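Local coordinates for uncharacterized protein (Mycobacterium vanbaalenii PYR-1, PDB 4XU6) that binds diacylglycerol within the membrane as a homotrimeric mycobacterial homolog of the Insig proteins, at residues P100-A112 and V160-G172. Sequence-based numbering, arbitrary orientation.
Unlike the reference sequence in segment 100-112: Ala109 (reference Cys). With TDA (N-tridecanoic acid), chain E; TDA (N-tridecanoic acid), chain F.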
loop_
_atom_site.group_PDB
_atom_site.type_symbol
_atom_site.label_atom_id
_atom_site.label_comp_id
_atom_site.label_asym_id
_atom_site.label_seq_id
_atom_site.Cartn_x
_atom_site.Cartn_y
_atom_site.Cartn_z
ATOM N N PRO A 100 -8.781 -9.009 13.795
ATOM C CA PRO A 100 -8.916 -10.464 13.621
ATOM C C PRO A 100 -7.833 -11.079 12.728
ATOM O O PRO A 100 -7.386 -10.447 11.765
ATOM C CB PRO A 100 -10.301 -10.613 12.988
ATOM C CG PRO A 100 -11.082 -9.435 13.548
ATOM C CD PRO A 100 -10.063 -8.310 13.561
ATOM N N VAL A 101 -7.437 -12.309 13.048
ATOM C CA VAL A 101 -6.261 -12.932 12.449
ATOM C C VAL A 101 -6.328 -13.058 10.920
ATOM O O VAL A 101 -5.314 -12.876 10.242
ATOM C CB VAL A 101 -5.948 -14.311 13.104
ATOM C CG1 VAL A 101 -7.081 -15.316 12.852
ATOM C CG2 VAL A 101 -4.615 -14.864 12.615
ATOM N N VAL A 102 -7.504 -13.356 10.374
ATOM C CA VAL A 102 -7.599 -13.574 8.927
ATOM C C VAL A 102 -7.343 -12.310 8.103
ATOM O O VAL A 102 -6.478 -12.334 7.241
ATOM C CB VAL A 102 -8.901 -14.283 8.482
ATOM C CG1 VAL A 102 -8.990 -14.321 6.951
ATOM C CG2 VAL A 102 -8.955 -15.700 9.050
ATOM N N PRO A 103 -8.087 -11.214 8.357
ATOM C CA PRO A 103 -7.756 -10.042 7.540
ATOM C C PRO A 103 -6.334 -9.527 7.770
ATOM O O PRO A 103 -5.703 -9.099 6.799
ATOM C CB PRO A 103 -8.790 -8.991 7.972
ATOM C CG PRO A 103 -9.370 -9.500 9.280
ATOM C CD PRO A 103 -9.290 -10.993 9.185
ATOM N N VAL A 104 -5.833 -9.565 9.003
ATOM C CA VAL A 104 -4.451 -9.128 9.269
ATOM C C VAL A 104 -3.438 -9.962 8.483
ATOM O O VAL A 104 -2.557 -9.428 7.806
ATOM C CB VAL A 104 -4.116 -9.190 10.785
ATOM C CG1 VAL A 104 -2.623 -9.001 11.019
ATOM C CG2 VAL A 104 -4.925 -8.144 11.556
ATOM N N THR A 105 -3.569 -11.279 8.569
ATOM C CA THR A 105 -2.639 -12.162 7.878
ATOM C C THR A 105 -2.759 -12.039 6.352
ATOM O O THR A 105 -1.751 -12.072 5.634
ATOM C CB THR A 105 -2.834 -13.622 8.326
ATOM O OG1 THR A 105 -2.902 -13.663 9.762
ATOM C CG2 THR A 105 -1.682 -14.483 7.841
ATOM N N ALA A 106 -3.985 -11.890 5.859
ATOM C CA ALA A 106 -4.197 -11.734 4.414
ATOM C C ALA A 106 -3.558 -10.442 3.905
ATOM O O ALA A 106 -2.995 -10.402 2.801
ATOM C CB ALA A 106 -5.691 -11.753 4.092
ATOM N N LEU A 107 -3.639 -9.382 4.709
ATOM C CA LEU A 107 -3.073 -8.095 4.293
ATOM C C LEU A 107 -1.553 -8.211 4.124
ATOM O O LEU A 107 -1.000 -7.769 3.123
ATOM C CB LEU A 107 -3.423 -6.992 5.297
ATOM C CG LEU A 107 -2.797 -5.622 5.010
ATOM C CD1 LEU A 107 -3.247 -5.091 3.649
ATOM C CD2 LEU A 107 -3.140 -4.623 6.124
ATOM N N VAL A 108 -0.891 -8.822 5.103
ATOM C CA VAL A 108 0.553 -9.015 5.048
ATOM C C VAL A 108 0.944 -9.941 3.892
ATOM O O VAL A 108 1.915 -9.681 3.177
ATOM C CB VAL A 108 1.097 -9.551 6.393
ATOM C CG1 VAL A 108 2.626 -9.714 6.338
ATOM C CG2 VAL A 108 0.697 -8.599 7.517
ATOM N N ALA A 109 0.181 -11.012 3.693
ATOM C CA ALA A 109 0.435 -11.902 2.558
ATOM C C ALA A 109 0.290 -11.183 1.216
ATOM O O ALA A 109 1.041 -11.451 0.281
ATOM C CB ALA A 109 -0.471 -13.136 2.612
ATOM N N ALA A 110 -0.681 -10.283 1.107
ATOM C CA ALA A 110 -0.853 -9.512 -0.127
ATOM C C ALA A 110 0.346 -8.601 -0.354
ATOM O O ALA A 110 0.846 -8.490 -1.462
ATOM C CB ALA A 110 -2.152 -8.694 -0.088
ATOM N N ALA A 111 0.803 -7.940 0.704
ATOM C CA ALA A 111 1.959 -7.055 0.597
ATOM C C ALA A 111 3.192 -7.844 0.181
ATOM O O ALA A 111 3.975 -7.393 -0.655
ATOM C CB ALA A 111 2.204 -6.336 1.927
ATOM N N ALA A 112 3.355 -9.034 0.750
ATOM C CA ALA A 112 4.494 -9.884 0.420
ATOM C C ALA A 112 4.439 -10.393 -1.025
ATOM O O ALA A 112 5.460 -10.450 -1.710
ATOM C CB ALA A 112 4.574 -11.065 1.395
ATOM N N VAL A 160 3.213 -17.485 18.335
ATOM C CA VAL A 160 3.631 -16.298 17.584
ATOM C C VAL A 160 2.603 -15.892 16.513
ATOM O O VAL A 160 1.628 -16.605 16.266
ATOM C CB VAL A 160 5.036 -16.463 16.951
ATOM C CG1 VAL A 160 6.055 -16.922 17.991
ATOM C CG2 VAL A 160 5.003 -17.432 15.758
ATOM N N ALA A 161 2.815 -14.744 15.875
ATOM C CA ALA A 161 1.825 -14.237 14.920
ATOM C C ALA A 161 1.908 -14.944 13.571
ATOM O O ALA A 161 2.993 -15.112 13.015
ATOM C CB ALA A 161 1.974 -12.733 14.742
ATOM N N PRO A 162 0.754 -15.376 13.042
ATOM C CA PRO A 162 0.718 -15.967 11.698
ATOM C C PRO A 162 1.297 -15.031 10.628
ATOM O O PRO A 162 1.867 -15.524 9.656
ATOM C CB PRO A 162 -0.777 -16.213 11.467
ATOM C CG PRO A 162 -1.317 -16.474 12.873
ATOM C CD PRO A 162 -0.532 -15.513 13.756
ATOM N N PHE A 163 1.183 -13.713 10.819
ATOM C CA PHE A 163 1.729 -12.766 9.842
ATOM C C PHE A 163 3.250 -12.851 9.678
ATOM O O PHE A 163 3.790 -12.328 8.714
ATOM C CB PHE A 163 1.268 -11.307 10.082
ATOM C CG PHE A 163 1.788 -10.671 11.365
ATOM C CD1 PHE A 163 3.149 -10.399 11.541
ATOM C CD2 PHE A 163 0.898 -10.280 12.354
ATOM C CE1 PHE A 163 3.612 -9.790 12.714
ATOM C CE2 PHE A 163 1.344 -9.665 13.530
ATOM C CZ PHE A 163 2.705 -9.421 13.707
ATOM N N LEU A 164 3.937 -13.497 10.622
ATOM C CA LEU A 164 5.384 -13.669 10.497
ATOM C C LEU A 164 5.755 -14.425 9.235
ATOM O O LEU A 164 6.783 -14.155 8.631
ATOM C CB LEU A 164 5.967 -14.402 11.708
ATOM C CG LEU A 164 5.927 -13.620 13.021
ATOM C CD1 LEU A 164 6.495 -14.479 14.154
ATOM C CD2 LEU A 164 6.703 -12.315 12.897
ATOM N N ALA A 165 4.930 -15.385 8.833
ATOM C CA ALA A 165 5.281 -16.162 7.653
ATOM C C ALA A 165 5.411 -15.283 6.389
ATOM O O ALA A 165 6.464 -15.291 5.750
ATOM C CB ALA A 165 4.322 -17.362 7.451
ATOM N N PRO A 166 4.361 -14.501 6.040
ATOM C CA PRO A 166 4.604 -13.649 4.866
ATOM C C PRO A 166 5.556 -12.477 5.146
ATOM O O PRO A 166 6.192 -11.993 4.212
ATOM C CB PRO A 166 3.202 -13.131 4.502
ATOM C CG PRO A 166 2.382 -13.276 5.750
ATOM C CD PRO A 166 2.937 -14.506 6.431
ATOM N N LEU A 167 5.661 -12.023 6.394
ATOM C CA LEU A 167 6.601 -10.935 6.684
ATOM C C LEU A 167 8.041 -11.389 6.447
ATOM O O LEU A 167 8.800 -10.707 5.766
ATOM C CB LEU A 167 6.419 -10.383 8.108
ATOM C CG LEU A 167 7.393 -9.288 8.576
ATOM C CD1 LEU A 167 7.334 -8.076 7.661
ATOM C CD2 LEU A 167 7.102 -8.895 10.047
ATOM N N TYR A 168 8.410 -12.543 6.999
ATOM C CA TYR A 168 9.752 -13.086 6.777
ATOM C C TYR A 168 9.972 -13.419 5.304
ATOM O O TYR A 168 11.063 -13.214 4.773
ATOM C CB TYR A 168 9.994 -14.329 7.648
ATOM C CG TYR A 168 10.448 -14.023 9.070
ATOM C CD1 TYR A 168 11.730 -13.532 9.314
ATOM C CD2 TYR A 168 9.605 -14.235 10.161
ATOM C CE1 TYR A 168 12.163 -13.250 10.611
ATOM C CE2 TYR A 168 10.034 -13.956 11.482
ATOM C CZ TYR A 168 11.323 -13.460 11.682
ATOM O OH TYR A 168 11.783 -13.173 12.959
ATOM N N PHE A 169 8.938 -13.926 4.637
ATOM C CA PHE A 169 9.073 -14.235 3.211
ATOM C C PHE A 169 9.497 -12.995 2.415
ATOM O O PHE A 169 10.440 -13.043 1.634
ATOM C CB PHE A 169 7.772 -14.811 2.641
ATOM C CG PHE A 169 7.821 -15.028 1.144
ATOM C CD1 PHE A 169 8.375 -16.193 0.615
ATOM C CD2 PHE A 169 7.355 -14.047 0.272
ATOM C CE1 PHE A 169 8.439 -16.384 -0.772
ATOM C CE2 PHE A 169 7.408 -14.231 -1.108
ATOM C CZ PHE A 169 7.958 -15.399 -1.631
ATOM N N ALA A 170 8.798 -11.882 2.626
ATOM C CA ALA A 170 9.129 -10.628 1.952
ATOM C C ALA A 170 10.540 -10.171 2.308
ATOM O O ALA A 170 11.272 -9.702 1.453
ATOM C CB ALA A 170 8.100 -9.532 2.298
ATOM N N PHE A 171 10.909 -10.301 3.578
ATOM C CA PHE A 171 12.274 -10.025 4.024
ATOM C C PHE A 171 13.308 -10.838 3.210
ATOM O O PHE A 171 14.270 -10.276 2.676
ATOM C CB PHE A 171 12.368 -10.297 5.542
ATOM C CG PHE A 171 13.784 -10.369 6.084
ATOM C CD1 PHE A 171 14.723 -9.381 5.799
ATOM C CD2 PHE A 171 14.153 -11.426 6.907
ATOM C CE1 PHE A 171 16.026 -9.459 6.314
ATOM C CE2 PHE A 171 15.444 -11.515 7.434
ATOM C CZ PHE A 171 16.375 -10.532 7.151
ATOM N N GLY A 172 13.103 -12.147 3.101
ATOM C CA GLY A 172 14.014 -12.979 2.323
ATOM C C GLY A 172 14.125 -12.582 0.852
ATOM O O GLY A 172 15.222 -12.550 0.280
HETATM O O21 TDA E . 8.236 -9.816 14.748
HETATM O O22 TDA E . 9.782 -10.415 16.381
HETATM C C21 TDA E . 9.590 -10.134 15.197
HETATM C C22 TDA E . 10.750 -10.051 14.249
HETATM C C23 TDA E . 10.284 -10.011 12.791
HETATM C C24 TDA E . 11.455 -9.760 11.841
HETATM C C25 TDA E . 11.011 -9.833 10.379
HETATM C C26 TDA E . 12.159 -9.561 9.411
HETATM C C27 TDA E . 12.550 -8.095 9.528
HETATM C C28 TDA E . 13.664 -7.721 8.578
HETATM C C29 TDA E . 14.109 -6.295 8.861
HETATM C C30 TDA E . 15.187 -5.926 7.858
HETATM C C31 TDA E . 14.590 -5.849 6.461
HETATM C C32 TDA E . 15.605 -5.298 5.468
HETATM C C33 TDA E . 15.271 -5.735 4.047
HETATM C C21 TDA F . 13.287 -12.786 17.685
HETATM C C22 TDA F . 14.171 -13.660 16.822
HETATM C C23 TDA F . 14.302 -13.108 15.410
HETATM C C24 TDA F . 15.092 -14.085 14.542
HETATM C C25 TDA F . 15.204 -13.605 13.102
HETATM C C26 TDA F . 15.618 -14.739 12.165
HETATM C C27 TDA F . 16.870 -15.438 12.679
HETATM C C28 TDA F . 17.178 -16.683 11.861
HETATM C C29 TDA F . 18.600 -16.611 11.325
HETATM C C30 TDA F . 19.602 -16.532 12.471
HETATM C C31 TDA F . 20.934 -15.994 11.962
HETATM C C32 TDA F . 21.362 -16.717 10.688
HETATM C C33 TDA F . 22.841 -16.493 10.400
HETATM O O HOH W 1 -1.306 -12.692 11.980
#
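Thr105 is level with Phe163 and Ala112 with Ala170 where two transmembrane helices of this Insig-family bundle run side by side: the axes of 101-112 and 164-172 differ by 14° in N-to-C direction and approach to 8.3 Å. A type I turn, Ala161 to Leu164, leads into the second helix, and no direct hydrogen bond joins the segments. The direct contacts are apolar packing, with Pro166 as a knob in the hole formed by Thr105, Val108, Ala109 (cysteine in the reference sequence) and Ala112. Its ring reaches in with two carbons: Pro166 CB lies 3.6 Å from Ala109 CA, and CG meets Val108 CG1, the two side chains crossing at about a right angle. Val108 has chi1 near 180° (-178°), which turns CG1 onto the proline while CG2 bears on Phe163 CB. Further along, Ala112 CB lies 3.4 Å from Pro166 O and 3.9 Å from Ala170 CB; the same methyl lies near the plane of the Phe169 ring, at its edge. At the other end Val101 CG2 touches Pro162 CG at 3.7 Å. The Phe163 side chain leads away from helix 101-112, though its CD2 still meets Val104 CG1 obliquely; Ala161 CB lies over one ring face, and the diacylglycerol-binding residues His26 and Tyr150 are close by. On the side of its helix turned from this interface, Tyr168 lays a ring face against one tridecanoic acid chain, and Phe171 does likewise, so the second helix also lines the lipid pocket. One polar link spans the gap: a water donates to Thr105 OG1 and accepts from Phe163 N, while OG1 itself donates to Val101 O (2.6 Å), arriving on the opposite face of that carbonyl's plane from Thr105 N.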